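Local coordinates for D-3-phosphoglycerate dehydrogenase oxidoreductase protein (Ralstonia solanacearum, PDB 3GG9) that probably oxidises 3-phosphoglycerate with NAD as a member of the D-isomer specific 2-hydroxyacid dehydrogenase family, at residues 176-189 and 202-215. Numbering follows the deposited sequence. Where two conformers were deposited one is given.
Sequences AGYGRAFGMNVLVW and GFAVAESKDALFEQ
The indole of W189 lies over the start of helix 209-215, with K209 CB 3.6 Å from the centroid of its six-membered ring and only 8° off the ring normal, a CH-pi contact over the face. K209 N and S208 C cover the same flat system nearer its rim, while A206 O approaches in plane at the edge, 3.6 Å from W189 CD1. With CG anti to the backbone N (chi1 -176°) and an extended chain beyond, K209 crosses the six-membered ring obliquely, CB, CG and CD all near CZ3, and its NZ goes on to I232 O. S208 caps the helix, its OG accepting from A211 N.

At the other end of the contact F203 packs across the junction of helix 170-181 and strand 185-189. A176 CB sits over one face of its ring, 4.0 Å from the centroid, V186 CG1 comes in obliquely, and the R180 side chain runs past in the opposite direction, its guanidinium 30° from the ring plane with F203 CD2 over one face.

Between these two aromatic anchors runs a short parallel pairing: V188 N donates to A204 O at 2.9 Å, and V188 O takes A206 N at 2.9 Å. L187 projects on the face away from V188, where its CD2 meets A204 CB at 3.7 Å and its CD1 touches the amide of Q215, the two side chains crossing at about a right angle; L212 CD1 lies against L187 O.

This is the beta-alpha-beta unit of a Rossmann-type domain, in which helix 192-200 carries the chain from strand 185-189 to 204-205, a weakly bonded strand at one edge of the parallel sheet. A water accepts from A204 N; its close approaches to V186 O and R180 NH1 are too short to be trusted. The chemistry implies an edge strand held by few direct backbone bonds, its attachment completed by aromatic faces laid on aliphatic and peptide groups.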
# COMPACT_ATOMS: atom_id res chain seq x y z
N ALA A 176 13.65 6.88 -4.54
CA ALA A 176 13.75 7.70 -5.75
C ALA A 176 13.54 6.87 -7.05
O ALA A 176 12.86 7.32 -7.99
CB ALA A 176 15.08 8.48 -5.79
N GLY A 177 14.13 5.67 -7.09
CA GLY A 177 13.97 4.73 -8.20
C GLY A 177 12.53 4.27 -8.40
O GLY A 177 12.03 4.20 -9.53
N TYR A 178 11.83 3.96 -7.30
CA TYR A 178 10.42 3.60 -7.36
C TYR A 178 9.58 4.72 -7.97
O TYR A 178 8.67 4.48 -8.80
CB TYR A 178 9.88 3.27 -5.96
CG TYR A 178 10.58 2.12 -5.25
CD1 TYR A 178 10.63 2.07 -3.87
CD2 TYR A 178 11.17 1.05 -5.98
CE1 TYR A 178 11.25 1.01 -3.20
CE2 TYR A 178 11.81 0.01 -5.31
CZ TYR A 178 11.84 -0.01 -3.92
OH TYR A 178 12.45 -1.05 -3.25
N GLY A 179 9.86 5.95 -7.54
CA GLY A 179 9.19 7.14 -8.05
C GLY A 179 9.33 7.24 -9.56
O GLY A 179 8.34 7.41 -10.25
N ARG A 180 10.57 7.11 -10.04
CA ARG A 180 10.86 7.15 -11.47
C ARG A 180 10.10 6.05 -12.23
O ARG A 180 9.53 6.31 -13.30
CB ARG A 180 12.37 7.02 -11.71
CG ARG A 180 12.81 7.45 -13.11
CD ARG A 180 13.50 8.81 -13.13
NE ARG A 180 12.62 9.93 -12.76
CZ ARG A 180 13.00 11.20 -12.72
NH1 ARG A 180 14.24 11.55 -13.04
NH2 ARG A 180 12.13 12.15 -12.37
N ALA A 181 10.08 4.84 -11.68
CA ALA A 181 9.36 3.74 -12.33
C ALA A 181 7.84 3.92 -12.33
O ALA A 181 7.16 3.37 -13.17
CB ALA A 181 9.73 2.43 -11.72
N PHE A 182 7.31 4.69 -11.38
CA PHE A 182 5.90 5.06 -11.45
C PHE A 182 5.60 6.28 -12.33
O PHE A 182 4.44 6.68 -12.46
CB PHE A 182 5.28 5.22 -10.02
CG PHE A 182 4.82 3.90 -9.45
CD1 PHE A 182 3.47 3.56 -9.49
CD2 PHE A 182 5.72 2.98 -8.95
CE1 PHE A 182 3.03 2.33 -9.01
CE2 PHE A 182 5.27 1.71 -8.47
CZ PHE A 182 3.92 1.41 -8.51
N GLY A 183 6.64 6.85 -12.95
CA GLY A 183 6.46 8.02 -13.83
C GLY A 183 6.26 9.34 -13.07
O GLY A 183 5.65 10.28 -13.59
N MET A 184 6.79 9.41 -11.85
CA MET A 184 6.73 10.63 -11.03
C MET A 184 7.87 11.59 -11.44
O MET A 184 8.85 11.17 -12.05
CB MET A 184 6.82 10.30 -9.53
CG MET A 184 5.72 9.36 -8.99
SD MET A 184 5.70 9.24 -7.19
CE MET A 184 4.85 10.77 -6.74
N ASN A 185 7.68 12.88 -11.15
CA ASN A 185 8.73 13.89 -11.25
C ASN A 185 9.57 13.89 -9.97
O ASN A 185 9.14 14.39 -8.92
CB ASN A 185 8.09 15.28 -11.52
CG ASN A 185 9.12 16.38 -11.76
OD1 ASN A 185 10.09 16.19 -12.49
ND2 ASN A 185 8.89 17.55 -11.15
N VAL A 186 10.75 13.28 -10.02
CA VAL A 186 11.55 13.10 -8.80
C VAL A 186 12.56 14.24 -8.58
O VAL A 186 13.42 14.53 -9.45
CB VAL A 186 12.24 11.71 -8.74
CG1 VAL A 186 12.95 11.53 -7.39
CG2 VAL A 186 11.23 10.57 -8.97
N LEU A 187 12.44 14.88 -7.42
CA LEU A 187 13.37 15.91 -6.94
C LEU A 187 14.02 15.50 -5.63
O LEU A 187 13.35 15.09 -4.68
CB LEU A 187 12.66 17.25 -6.73
CG LEU A 187 11.94 17.96 -7.88
CD1 LEU A 187 11.16 19.16 -7.34
CD2 LEU A 187 12.91 18.40 -8.95
N VAL A 188 15.34 15.66 -5.57
CA VAL A 188 16.13 15.27 -4.40
C VAL A 188 16.71 16.53 -3.73
O VAL A 188 17.05 17.49 -4.39
CB VAL A 188 17.25 14.26 -4.80
CG1 VAL A 188 18.10 13.88 -3.60
CG2 VAL A 188 16.63 12.99 -5.41
N TRP A 189 16.77 16.51 -2.40
CA TRP A 189 17.52 17.51 -1.64
C TRP A 189 18.26 16.83 -0.47
O TRP A 189 17.90 15.75 -0.05
CB TRP A 189 16.60 18.65 -1.16
CG TRP A 189 17.40 19.92 -0.89
CD1 TRP A 189 17.87 20.80 -1.82
CD2 TRP A 189 17.85 20.38 0.37
NE1 TRP A 189 18.58 21.80 -1.21
CE2 TRP A 189 18.59 21.57 0.14
CE3 TRP A 189 17.70 19.92 1.69
CZ2 TRP A 189 19.17 22.29 1.18
CZ3 TRP A 189 18.29 20.64 2.72
CH2 TRP A 189 19.01 21.82 2.46
N GLY A 202 21.10 10.77 -12.35
CA GLY A 202 20.15 11.32 -13.30
C GLY A 202 18.94 11.95 -12.64
O GLY A 202 17.94 12.23 -13.30
N PHE A 203 19.01 12.19 -11.33
CA PHE A 203 17.91 12.85 -10.64
C PHE A 203 18.13 14.34 -10.56
O PHE A 203 19.26 14.81 -10.37
CB PHE A 203 17.70 12.24 -9.25
CG PHE A 203 17.10 10.86 -9.28
CD1 PHE A 203 17.89 9.74 -9.06
CD2 PHE A 203 15.75 10.68 -9.58
CE1 PHE A 203 17.35 8.46 -9.12
CE2 PHE A 203 15.20 9.38 -9.64
CZ PHE A 203 16.00 8.28 -9.40
N ALA A 204 17.04 15.08 -10.74
CA ALA A 204 17.01 16.52 -10.50
C ALA A 204 17.14 16.82 -9.01
O ALA A 204 16.62 16.10 -8.16
CB ALA A 204 15.72 17.08 -11.01
N VAL A 205 17.85 17.91 -8.70
CA VAL A 205 18.04 18.36 -7.34
C VAL A 205 17.21 19.61 -7.19
O VAL A 205 17.24 20.47 -8.05
CB VAL A 205 19.55 18.61 -7.06
CG1 VAL A 205 19.76 19.34 -5.75
CG2 VAL A 205 20.27 17.29 -7.05
N ALA A 206 16.42 19.68 -6.12
CA ALA A 206 15.59 20.84 -5.87
C ALA A 206 16.43 22.11 -5.68
O ALA A 206 17.56 22.03 -5.19
CB ALA A 206 14.71 20.59 -4.65
N GLU A 207 15.88 23.26 -6.08
CA GLU A 207 16.56 24.56 -5.99
C GLU A 207 17.03 24.86 -4.58
O GLU A 207 18.13 25.39 -4.37
CB GLU A 207 15.63 25.69 -6.43
CG GLU A 207 15.33 25.70 -7.91
CD GLU A 207 15.07 27.10 -8.44
OE1 GLU A 207 14.85 28.04 -7.64
OE2 GLU A 207 15.10 27.27 -9.68
N SER A 208 16.18 24.49 -3.62
CA SER A 208 16.46 24.68 -2.21
C SER A 208 15.59 23.73 -1.41
O SER A 208 14.68 23.10 -1.96
CB SER A 208 16.15 26.12 -1.80
OG SER A 208 14.82 26.46 -2.11
N LYS A 209 15.89 23.64 -0.13
CA LYS A 209 15.03 22.93 0.81
C LYS A 209 13.60 23.46 0.75
O LYS A 209 12.66 22.67 0.67
CB LYS A 209 15.60 23.09 2.22
CG LYS A 209 14.86 22.35 3.29
CD LYS A 209 15.58 22.60 4.60
CE LYS A 209 14.68 22.38 5.78
NZ LYS A 209 15.36 22.90 6.99
N ASP A 210 13.45 24.78 0.74
CA ASP A 210 12.15 25.43 0.59
C ASP A 210 11.40 24.98 -0.66
O ASP A 210 10.19 24.74 -0.62
CB ASP A 210 12.30 26.96 0.55
CG ASP A 210 12.88 27.55 1.83
OD1 ASP A 210 12.92 28.80 1.93
OD2 ASP A 210 13.30 26.79 2.73
N ALA A 211 12.12 24.86 -1.78
CA ALA A 211 11.55 24.42 -3.06
C ALA A 211 11.03 22.98 -3.03
O ALA A 211 10.03 22.66 -3.69
CB ALA A 211 12.60 24.56 -4.18
N LEU A 212 11.71 22.13 -2.27
CA LEU A 212 11.31 20.74 -2.10
C LEU A 212 9.96 20.61 -1.44
O LEU A 212 9.12 19.84 -1.89
CB LEU A 212 12.37 19.98 -1.30
CG LEU A 212 12.24 18.45 -1.28
CD1 LEU A 212 12.85 17.84 -2.57
CD2 LEU A 212 12.95 17.93 -0.04
N PHE A 213 9.75 21.39 -0.39
CA PHE A 213 8.50 21.37 0.37
C PHE A 213 7.32 22.01 -0.38
O PHE A 213 6.18 21.55 -0.27
CB PHE A 213 8.70 22.02 1.75
CG PHE A 213 9.42 21.13 2.74
CD1 PHE A 213 10.80 21.16 2.87
CD2 PHE A 213 8.71 20.22 3.52
CE1 PHE A 213 11.47 20.32 3.77
CE2 PHE A 213 9.36 19.37 4.42
CZ PHE A 213 10.74 19.43 4.55
N GLU A 214 7.60 23.07 -1.15
CA GLU A 214 6.60 23.75 -1.98
C GLU A 214 6.07 22.90 -3.13
O GLU A 214 4.86 22.86 -3.38
CB GLU A 214 7.18 25.06 -2.52
CG GLU A 214 7.21 26.17 -1.49
CD GLU A 214 8.16 27.34 -1.81
OE1 GLU A 214 9.01 27.26 -2.72
OE2 GLU A 214 8.04 28.37 -1.10
N GLN A 215 6.99 22.22 -3.82
CA GLN A 215 6.71 21.53 -5.07
C GLN A 215 6.24 20.07 -4.99
O GLN A 215 5.56 19.60 -5.91
CB GLN A 215 7.95 21.56 -5.96
CG GLN A 215 8.28 22.92 -6.57
CD GLN A 215 9.53 22.83 -7.41
OE1 GLN A 215 9.46 22.73 -8.63
NE2 GLN A 215 10.68 22.80 -6.75
O HOH W 1 14.53 13.65 -11.50